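Cif (Cell cycle inhibiting factor) (Escherichia coli, PDB 3EFY) deamidates a glutamine of host NEDD8 to glutamate, which shuts down cullin-RING ubiquitin ligases and so blocks the host cell cycle, this chain being its C-terminal, catalytic part. Local coordinates at residues S124-D129 / I151-H156; N118-M123 / D157-Q162; E100-H105 / F137-N142. All coordinates share one frame; numbering follows the deposited sequence.

Contact 1. Residues S124-D129 / I151-H156; sequences SQNKTD and IQYQKH
Tyr153 lies under Asn126 and reaches past it to the backbone of Ser124. Tyr153 CB and CG both sit 3.3 Å from Asn126 OD1. The tyrosine CG is placed anti to the backbone N (chi1 180°), which carries the ring across to the other loop. Over the ring the Asn126 side chain lies nearly flat: its amide plane is only 7° from the ring plane, Asn126 CG is 3.4 Å from Tyr153 CD2, and Asn126 CB stands 3.4 Å from the ring centroid, almost on the normal, a CH-pi contact. Farther out, Tyr153 CE1 approaches Ser124 O at the ring edge. At the tip, Tyr153 OH donates a long hydrogen bond of 3.3 Å to Ser124 O, coming from above the carbonyl plane. A water donates to Ser124 O at 2.7 Å and to Lys155 O as well, bridging the two loops. Beyond the tyrosine, Ile151 CD1 and Thr128 CG2 make a tight methyl contact.

Asn126 has positive phi and is the C-prime residue of the Schellman motif that ends helix 113-124, with Lys127 N hydrogen-bonded to Cys122 O. The ring thus packs on a helix terminus. Ser124 O, with two donors, is the polar focus of this surface contact, whose other cohesion comes from amide-on-ring stacking and one methyl pair, with no charge pairing between the segments.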
loop_
_atom_site.group_PDB
_atom_site.type_symbol
_atom_site.label_atom_id
_atom_site.label_comp_id
_atom_site.label_asym_id
_atom_site.label_seq_id
_atom_site.Cartn_x
_atom_site.Cartn_y
_atom_site.Cartn_z
ATOM N N SER A 124 29.347 -11.575 5.265
ATOM C CA SER A 124 29.343 -11.620 6.729
ATOM C C SER A 124 30.731 -11.931 7.297
ATOM O O SER A 124 31.000 -11.602 8.428
ATOM C CB SER A 124 28.324 -12.633 7.268
ATOM O OG SER A 124 28.618 -13.925 6.836
ATOM N N GLN A 125 31.590 -12.524 6.486
ATOM C CA GLN A 125 32.961 -12.866 6.856
ATOM C C GLN A 125 33.977 -11.881 6.256
ATOM O O GLN A 125 35.184 -12.169 6.239
ATOM C CB GLN A 125 33.278 -14.253 6.348
ATOM C CG GLN A 125 32.493 -15.361 7.021
ATOM C CD GLN A 125 32.713 -16.680 6.358
ATOM O OE1 GLN A 125 31.891 -17.135 5.561
ATOM N NE2 GLN A 125 33.839 -17.309 6.658
ATOM N N ASN A 126 33.482 -10.756 5.755
ATOM C CA ASN A 126 34.291 -9.717 5.105
ATOM C C ASN A 126 35.097 -10.220 3.912
ATOM O O ASN A 126 36.211 -9.745 3.675
ATOM C CB ASN A 126 35.216 -9.026 6.129
ATOM C CG ASN A 126 35.718 -7.640 5.662
ATOM O OD1 ASN A 126 35.032 -6.903 4.920
ATOM N ND2 ASN A 126 36.926 -7.278 6.113
ATOM N N LYS A 127 34.550 -11.160 3.148
ATOM C CA LYS A 127 35.229 -11.638 1.963
ATOM C C LYS A 127 34.515 -11.040 0.762
ATOM O O LYS A 127 33.674 -11.688 0.146
ATOM C CB LYS A 127 35.263 -13.164 1.915
ATOM C CG LYS A 127 35.763 -13.801 3.205
ATOM C CD LYS A 127 36.054 -15.296 3.060
ATOM C CE LYS A 127 35.903 -16.063 4.379
ATOM N NZ LYS A 127 37.007 -15.828 5.389
ATOM N N THR A 128 34.822 -9.777 0.456
ATOM C CA THR A 128 34.163 -9.094 -0.651
ATOM C C THR A 128 34.556 -9.785 -1.943
ATOM O O THR A 128 35.695 -10.201 -2.119
ATOM C CB THR A 128 34.518 -7.594 -0.730
ATOM O OG1 THR A 128 35.918 -7.462 -0.976
ATOM C CG2 THR A 128 34.156 -6.870 0.566
ATOM N N ASP A 129 33.587 -9.964 -2.817
ATOM C CA ASP A 129 33.831 -10.484 -4.126
ATOM C C ASP A 129 33.084 -9.535 -5.063
ATOM O O ASP A 129 31.876 -9.619 -5.170
ATOM C CB ASP A 129 33.306 -11.915 -4.174
ATOM C CG ASP A 129 33.454 -12.568 -5.521
ATOM O OD1 ASP A 129 33.668 -11.860 -6.528
ATOM O OD2 ASP A 129 33.316 -13.820 -5.566
ATOM N N ILE A 151 31.989 -0.143 1.011
ATOM C CA ILE A 151 31.641 -1.257 1.910
ATOM C C ILE A 151 31.864 -0.816 3.363
ATOM O O ILE A 151 32.895 -0.172 3.697
ATOM C CB ILE A 151 32.403 -2.540 1.554
ATOM C CG1 ILE A 151 32.012 -3.017 0.162
ATOM C CG2 ILE A 151 32.128 -3.653 2.606
ATOM C CD1 ILE A 151 32.935 -4.001 -0.457
ATOM N N GLN A 152 30.889 -1.088 4.223
ATOM C CA GLN A 152 30.948 -0.741 5.641
ATOM C C GLN A 152 30.878 -2.020 6.459
ATOM O O GLN A 152 29.935 -2.202 7.190
ATOM C CB GLN A 152 29.783 0.138 6.105
ATOM C CG GLN A 152 29.153 1.078 5.106
ATOM C CD GLN A 152 29.694 2.497 5.153
ATOM O OE1 GLN A 152 29.980 3.094 4.109
ATOM N NE2 GLN A 152 29.812 3.054 6.353
ATOM N N TYR A 153 31.872 -2.885 6.348
ATOM C CA TYR A 153 31.907 -4.086 7.173
ATOM C C TYR A 153 32.047 -3.739 8.669
ATOM O O TYR A 153 32.897 -2.935 9.066
ATOM C CB TYR A 153 33.025 -5.029 6.721
ATOM C CG TYR A 153 33.122 -6.292 7.539
ATOM C CD1 TYR A 153 32.145 -7.284 7.441
ATOM C CD2 TYR A 153 34.182 -6.498 8.423
ATOM C CE1 TYR A 153 32.216 -8.442 8.195
ATOM C CE2 TYR A 153 34.273 -7.671 9.179
ATOM C CZ TYR A 153 33.284 -8.637 9.066
ATOM O OH TYR A 153 33.363 -9.797 9.813
ATOM N N GLN A 154 31.177 -4.336 9.483
ATOM C CA GLN A 154 31.295 -4.309 10.950
ATOM C C GLN A 154 31.572 -5.751 11.439
ATOM O O GLN A 154 31.315 -6.715 10.710
ATOM C CB GLN A 154 30.047 -3.655 11.592
ATOM C CG GLN A 154 28.658 -3.907 10.893
ATOM C CD GLN A 154 28.324 -2.943 9.688
ATOM O OE1 GLN A 154 28.654 -1.741 9.722
ATOM N NE2 GLN A 154 27.651 -3.479 8.645
ATOM N N LYS A 155 32.136 -5.910 12.637
ATOM C CA LYS A 155 32.602 -7.239 13.090
ATOM C C LYS A 155 31.461 -8.261 13.228
ATOM O O LYS A 155 31.609 -9.417 12.831
ATOM C CB LYS A 155 33.411 -7.141 14.401
ATOM C CG LYS A 155 34.278 -8.388 14.709
ATOM C CD LYS A 155 35.695 -8.008 15.231
ATOM C CE LYS A 155 36.663 -9.205 15.200
ATOM N NZ LYS A 155 38.110 -8.842 15.424
ATOM N N HIS A 156 30.329 -7.843 13.774
ATOM C CA HIS A 156 29.140 -8.706 13.760
ATOM C C HIS A 156 27.889 -7.896 13.412
ATOM O O HIS A 156 27.951 -6.673 13.254
ATOM C CB HIS A 156 29.008 -9.471 15.092
ATOM C CG HIS A 156 30.015 -10.581 15.253
ATOM N ND1 HIS A 156 29.942 -11.764 14.544
ATOM C CD2 HIS A 156 31.125 -10.677 16.026
ATOM C CE1 HIS A 156 30.958 -12.543 14.877
ATOM N NE2 HIS A 156 31.694 -11.905 15.772
HETATM O O HOH W 1 30.375 -10.887 10.935
#

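Contact 2. Residues N118-M123 / D157-Q162; sequences NYFSCM and DNFSFQ
Tyr119 opens the contact: its CE2 lies 4.1 Å from Phe159 CZ, at the edge of the Phe159 ring, while its hydroxyl is engaged by Asp61. One residue on, Phe120 meets two phenylalanines of the strand. Its ring turns an edge toward the face of Phe159, in an offset edge-to-face pair with centroids 5.1 Å apart and planes at 64°; the closest side-chain approach is Phe120 CD1 to Phe159 CE1, 3.6 Å. The Phe120 ring also offers a face to Phe161, whose edge points at it. There the centroids are 5.0 Å apart and the planes at 61°, and Phe161 CE1 stands 3.7 Å above the Phe120 plane, displaced toward the rim. Phe120 is thus an edge to one neighbour and a face to the other, at the middle of a three-ring aromatic cluster. Met123, a turn later, returns to the strand, its CG packing 4.0 Å from Phe159 CZ before the bent chain leads the sulfur elsewhere.

All five touching residues are buried, and no hydrogen bond joins the segments. The short axes run roughly antiparallel, at 149°, and pass 11.2 Å apart, so helix 113-124 packs over strand 159-166, an outermost strand of the sheet within this chain. Adjacent strand 54-61 and helix 39-47 also pack on Phe120 and Phe161, and helix 130-137 packs on Tyr119.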
loop_
_atom_site.group_PDB
_atom_site.type_symbol
_atom_site.label_atom_id
_atom_site.label_comp_id
_atom_site.label_asym_id
_atom_site.label_seq_id
_atom_site.Cartn_x
_atom_site.Cartn_y
_atom_site.Cartn_z
ATOM N N ASN A 118 25.080 -17.618 -0.591
ATOM C CA ASN A 118 26.527 -17.653 -0.591
ATOM C C ASN A 118 27.059 -16.236 -0.435
ATOM O O ASN A 118 27.997 -16.006 0.332
ATOM C CB ASN A 118 27.056 -18.247 -1.883
ATOM C CG ASN A 118 28.599 -18.234 -1.944
ATOM O OD1 ASN A 118 29.209 -17.441 -2.676
ATOM N ND2 ASN A 118 29.234 -19.094 -1.140
ATOM N N TYR A 119 26.434 -15.284 -1.122
ATOM C CA TYR A 119 26.810 -13.865 -0.959
ATOM C C TYR A 119 26.694 -13.413 0.508
ATOM O O TYR A 119 27.611 -12.794 1.070
ATOM C CB TYR A 119 26.004 -12.924 -1.946
ATOM C CG TYR A 119 26.015 -11.509 -1.493
ATOM C CD1 TYR A 119 27.149 -10.720 -1.649
ATOM C CD2 TYR A 119 24.947 -10.988 -0.748
ATOM C CE1 TYR A 119 27.210 -9.457 -1.136
ATOM C CE2 TYR A 119 24.986 -9.708 -0.250
ATOM C CZ TYR A 119 26.119 -8.942 -0.446
ATOM O OH TYR A 119 26.218 -7.698 0.078
ATOM N N PHE A 120 25.565 -13.713 1.174
ATOM C CA PHE A 120 25.403 -13.322 2.574
ATOM C C PHE A 120 26.553 -13.885 3.413
ATOM O O PHE A 120 27.149 -13.198 4.265
ATOM C CB PHE A 120 24.087 -13.863 3.185
ATOM C CG PHE A 120 22.814 -13.366 2.543
ATOM C CD1 PHE A 120 22.700 -12.139 1.969
ATOM C CD2 PHE A 120 21.686 -14.168 2.588
ATOM C CE1 PHE A 120 21.534 -11.754 1.397
ATOM C CE2 PHE A 120 20.528 -13.779 2.063
ATOM C CZ PHE A 120 20.422 -12.580 1.454
ATOM N N SER A 121 26.860 -15.152 3.160
ATOM C CA SER A 121 27.905 -15.827 3.915
ATOM C C SER A 121 29.275 -15.162 3.704
ATOM O O SER A 121 29.972 -14.863 4.658
ATOM C CB SER A 121 27.962 -17.307 3.551
ATOM O OG SER A 121 28.916 -17.922 4.401
ATOM N N CYS A 122 29.623 -14.903 2.458
ATOM C CA CYS A 122 30.891 -14.219 2.140
ATOM C C CYS A 122 30.972 -12.821 2.751
ATOM O O CYS A 122 31.947 -12.489 3.411
ATOM C CB CYS A 122 31.086 -14.121 0.632
ATOM S SG CYS A 122 31.363 -15.693 -0.171
ATOM N N MET A 123 29.940 -11.993 2.562
ATOM C CA MET A 123 29.952 -10.638 3.092
ATOM C C MET A 123 30.006 -10.621 4.618
ATOM O O MET A 123 30.672 -9.776 5.221
ATOM C CB MET A 123 28.743 -9.854 2.555
ATOM C CG MET A 123 28.615 -8.432 2.964
ATOM S SD MET A 123 29.951 -7.423 2.217
ATOM C CE MET A 123 30.153 -8.317 0.718
ATOM N N ASP A 157 26.767 -8.590 13.237
ATOM C CA ASP A 157 25.475 -7.950 12.961
ATOM C C ASP A 157 25.426 -7.060 11.707
ATOM O O ASP A 157 24.768 -6.013 11.721
ATOM C CB ASP A 157 25.020 -7.108 14.149
ATOM C CG ASP A 157 25.044 -7.862 15.464
ATOM O OD1 ASP A 157 24.950 -9.123 15.467
ATOM O OD2 ASP A 157 25.157 -7.162 16.496
ATOM N N ASN A 158 26.093 -7.485 10.638
ATOM C CA ASN A 158 26.022 -6.803 9.353
ATOM C C ASN A 158 24.579 -6.895 8.777
ATOM O O ASN A 158 24.016 -5.907 8.313
ATOM C CB ASN A 158 27.021 -7.457 8.391
ATOM C CG ASN A 158 28.471 -7.150 8.769
ATOM O OD1 ASN A 158 29.198 -8.015 9.305
ATOM N ND2 ASN A 158 28.869 -5.901 8.548
ATOM N N PHE A 159 23.992 -8.083 8.886
ATOM C CA PHE A 159 22.687 -8.340 8.278
ATOM C C PHE A 159 21.572 -8.380 9.315
ATOM O O PHE A 159 21.762 -8.860 10.439
ATOM C CB PHE A 159 22.684 -9.688 7.560
ATOM C CG PHE A 159 23.473 -9.708 6.274
ATOM C CD1 PHE A 159 22.897 -9.263 5.104
ATOM C CD2 PHE A 159 24.759 -10.171 6.252
ATOM C CE1 PHE A 159 23.579 -9.283 3.896
ATOM C CE2 PHE A 159 25.485 -10.228 5.025
ATOM C CZ PHE A 159 24.901 -9.749 3.855
ATOM N N SER A 160 20.399 -7.917 8.904
ATOM C CA SER A 160 19.128 -8.134 9.628
ATOM C C SER A 160 18.091 -8.528 8.573
ATOM O O SER A 160 18.002 -7.876 7.533
ATOM C CB SER A 160 18.675 -6.829 10.260
ATOM O OG SER A 160 17.452 -6.941 10.961
ATOM N N PHE A 161 17.308 -9.562 8.854
ATOM C CA PHE A 161 16.336 -10.076 7.920
ATOM C C PHE A 161 14.948 -10.072 8.526
ATOM O O PHE A 161 14.775 -10.153 9.746
ATOM C CB PHE A 161 16.655 -11.508 7.554
ATOM C CG PHE A 161 18.005 -11.685 6.911
ATOM C CD1 PHE A 161 18.147 -11.468 5.544
ATOM C CD2 PHE A 161 19.104 -12.081 7.658
ATOM C CE1 PHE A 161 19.399 -11.644 4.932
ATOM C CE2 PHE A 161 20.330 -12.288 7.060
ATOM C CZ PHE A 161 20.474 -12.052 5.692
ATOM N N GLN A 162 13.943 -10.002 7.656
ATOM C CA GLN A 162 12.545 -10.313 8.034
ATOM C C GLN A 162 12.025 -11.323 7.024
ATOM O O GLN A 162 12.235 -11.158 5.804
ATOM C CB GLN A 162 11.657 -9.084 8.028
ATOM C CG GLN A 162 12.156 -8.005 9.003
ATOM C CD GLN A 162 11.316 -6.754 8.987
ATOM O OE1 GLN A 162 10.343 -6.641 8.221
ATOM N NE2 GLN A 162 11.657 -5.801 9.868
#

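Contact 3. Residues E100-H105 / F137-N142; sequences EDWMTH and FDIDGN
Ile139 and Trp102 bury the most surface, with the backbone leading into Ile139 as the third party. Trp102 turns the edge of its six-membered ring to Asp138 C and Ile139 CA, the latter 3.9 Å from Trp102 CZ3; Phe137 O comes 3.6 Å from Trp102 CZ3. The extended Ile139 chain, CG1 anti to the backbone N (chi1 -162°), runs over the helix end and puts Ile139 CD1 3.7 Å from Asp101 O, a van der Waals contact. Asp101 O accepts a 2.8 Å hydrogen bond from His105 ND1, in the carbonyl plane on a lone pair, which ties the histidine ring back onto its own helix.

Bonds within the loop, together with Arg95, shape it. Asp138 OD2 takes Asp140 N at 3.1 Å and Asn142 N at 3.0 Å from opposite faces of the carboxylate, and Arg95 forms a salt bridge with Asp138 OD1. Trp102 NE1 bonds to Leu84 O, and Phe137 O accepts from the side-chain amide of Gln86, an active-site residue, so the contact belongs to the setting of the catalytic centre. The loop combines a type I beta turn, Asp138 to Gly141, with an Asx turn, Asp138 OD2 to Asp140 N.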
loop_
_atom_site.group_PDB
_atom_site.type_symbol
_atom_site.label_atom_id
_atom_site.label_comp_id
_atom_site.label_asym_id
_atom_site.label_seq_id
_atom_site.Cartn_x
_atom_site.Cartn_y
_atom_site.Cartn_z
ATOM N N GLU A 100 11.787 0.885 -11.490
ATOM C CA GLU A 100 11.220 0.621 -12.836
ATOM C C GLU A 100 12.224 -0.056 -13.781
ATOM O O GLU A 100 11.906 -1.041 -14.463
ATOM C CB GLU A 100 10.712 1.936 -13.452
ATOM C CG GLU A 100 10.147 1.781 -14.817
ATOM C CD GLU A 100 9.523 3.056 -15.343
ATOM O OE1 GLU A 100 9.802 4.162 -14.823
ATOM O OE2 GLU A 100 8.746 2.928 -16.293
ATOM N N ASP A 101 13.448 0.444 -13.770
ATOM C CA ASP A 101 14.502 -0.061 -14.650
ATOM C C ASP A 101 14.944 -1.464 -14.262
ATOM O O ASP A 101 15.014 -2.357 -15.112
ATOM C CB ASP A 101 15.660 0.902 -14.671
ATOM C CG ASP A 101 15.281 2.256 -15.269
ATOM O OD1 ASP A 101 14.359 2.307 -16.144
ATOM O OD2 ASP A 101 15.860 3.272 -14.818
ATOM N N TRP A 102 15.181 -1.685 -12.959
ATOM C CA TRP A 102 15.535 -3.004 -12.475
ATOM C C TRP A 102 14.442 -4.027 -12.855
ATOM O O TRP A 102 14.739 -5.146 -13.333
ATOM C CB TRP A 102 15.757 -2.961 -10.953
ATOM C CG TRP A 102 16.122 -4.286 -10.371
ATOM C CD1 TRP A 102 15.278 -5.116 -9.665
ATOM C CD2 TRP A 102 17.362 -4.998 -10.499
ATOM N NE1 TRP A 102 15.946 -6.254 -9.315
ATOM C CE2 TRP A 102 17.220 -6.225 -9.823
ATOM C CE3 TRP A 102 18.589 -4.736 -11.128
ATOM C CZ2 TRP A 102 18.259 -7.158 -9.766
ATOM C CZ3 TRP A 102 19.618 -5.627 -11.024
ATOM C CH2 TRP A 102 19.467 -6.836 -10.338
ATOM N N MET A 103 13.185 -3.679 -12.602
ATOM C CA MET A 103 12.093 -4.645 -12.686
ATOM C C MET A 103 11.740 -5.015 -14.129
ATOM O O MET A 103 11.249 -6.148 -14.379
ATOM C CB MET A 103 10.862 -4.179 -11.940
ATOM C CG MET A 103 11.114 -3.989 -10.432
ATOM S SD MET A 103 11.434 -5.574 -9.600
ATOM C CE MET A 103 9.803 -6.201 -9.521
ATOM N N THR A 104 12.039 -4.089 -15.029
ATOM C CA THR A 104 11.716 -4.280 -16.465
ATOM C C THR A 104 12.890 -4.871 -17.249
ATOM O O THR A 104 12.797 -5.035 -18.490
ATOM C CB THR A 104 11.141 -2.963 -17.096
ATOM O OG1 THR A 104 12.064 -1.878 -17.030
ATOM C CG2 THR A 104 9.821 -2.549 -16.423
ATOM N N HIS A 105 13.996 -5.156 -16.569
ATOM C CA HIS A 105 15.168 -5.710 -17.171
ATOM C C HIS A 105 15.587 -6.907 -16.293
ATOM O O HIS A 105 14.945 -7.937 -16.319
ATOM C CB HIS A 105 16.223 -4.600 -17.461
ATOM C CG HIS A 105 15.702 -3.532 -18.388
ATOM N ND1 HIS A 105 15.060 -2.409 -17.928
ATOM C CD2 HIS A 105 15.599 -3.487 -19.749
ATOM C CE1 HIS A 105 14.634 -1.685 -18.955
ATOM N NE2 HIS A 105 14.951 -2.318 -20.073
ATOM N N PHE A 137 23.631 -7.534 -8.122
ATOM C CA PHE A 137 22.984 -6.257 -7.826
ATOM C C PHE A 137 23.056 -5.203 -8.937
ATOM O O PHE A 137 22.246 -4.288 -8.955
ATOM C CB PHE A 137 23.567 -5.645 -6.545
ATOM C CG PHE A 137 23.320 -6.470 -5.297
ATOM C CD1 PHE A 137 22.075 -6.443 -4.689
ATOM C CD2 PHE A 137 24.323 -7.241 -4.744
ATOM C CE1 PHE A 137 21.831 -7.249 -3.557
ATOM C CE2 PHE A 137 24.090 -8.005 -3.628
ATOM C CZ PHE A 137 22.830 -8.014 -3.044
ATOM N N ASP A 138 24.045 -5.331 -9.842
ATOM C CA ASP A 138 24.189 -4.346 -10.926
ATOM C C ASP A 138 23.336 -4.690 -12.156
ATOM O O ASP A 138 23.313 -5.821 -12.611
ATOM C CB ASP A 138 25.663 -4.155 -11.282
ATOM C CG ASP A 138 25.862 -2.933 -12.196
ATOM O OD1 ASP A 138 25.785 -1.787 -11.703
ATOM O OD2 ASP A 138 25.926 -3.133 -13.425
ATOM N N ILE A 139 22.638 -3.708 -12.710
ATOM C CA ILE A 139 21.707 -3.935 -13.798
ATOM C C ILE A 139 22.394 -4.544 -15.049
ATOM O O ILE A 139 21.780 -5.301 -15.797
ATOM C CB ILE A 139 20.919 -2.656 -14.149
ATOM C CG1 ILE A 139 19.661 -3.010 -14.952
ATOM C CG2 ILE A 139 21.846 -1.598 -14.783
ATOM C CD1 ILE A 139 18.656 -1.907 -15.186
ATOM N N ASP A 140 23.656 -4.186 -15.218
ATOM C CA ASP A 140 24.484 -4.680 -16.322
ATOM C C ASP A 140 25.500 -5.742 -15.898
ATOM O O ASP A 140 26.304 -6.222 -16.723
ATOM C CB ASP A 140 25.248 -3.500 -16.969
ATOM C CG ASP A 140 24.347 -2.480 -17.615
ATOM O OD1 ASP A 140 23.296 -2.855 -18.194
ATOM O OD2 ASP A 140 24.721 -1.269 -17.565
ATOM N N GLY A 141 25.546 -6.096 -14.625
ATOM C CA GLY A 141 26.588 -6.938 -14.082
ATOM C C GLY A 141 27.987 -6.377 -14.183
ATOM O O GLY A 141 28.954 -7.136 -14.310
ATOM N N ASN A 142 28.102 -5.053 -14.112
ATOM C CA ASN A 142 29.355 -4.367 -14.439
ATOM C C ASN A 142 30.153 -4.003 -13.200
ATOM O O ASN A 142 29.805 -3.071 -12.461
ATOM C CB ASN A 142 29.039 -3.144 -15.292
ATOM C CG ASN A 142 30.319 -2.458 -15.814
ATOM O OD1 ASN A 142 31.424 -2.808 -15.410
ATOM N ND2 ASN A 142 30.148 -1.496 -16.713
#

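Going from the N terminus, the first segment met is 100-105, on helix 99-103, and contact 3 closes the loop that runs from it through helices 113-124 and 130-137 to residues 137-142. Contact 2 begins within that loop and ends beyond it, on strand 159-166, so the two cross; they also touch, through Tyr119 and Phe137. Contact 1 crosses contact 3 without touching it. Its loop falls wholly within the one that contact 2 closes, and the two touch, their centres about 9 Å apart. Contacts 1 and 2 tie helix 113-124 and its C-terminal end to the approach and start of strand 159-166; contact 3 joins helix 99-103 to the end of helix 130-137 and the turn after it.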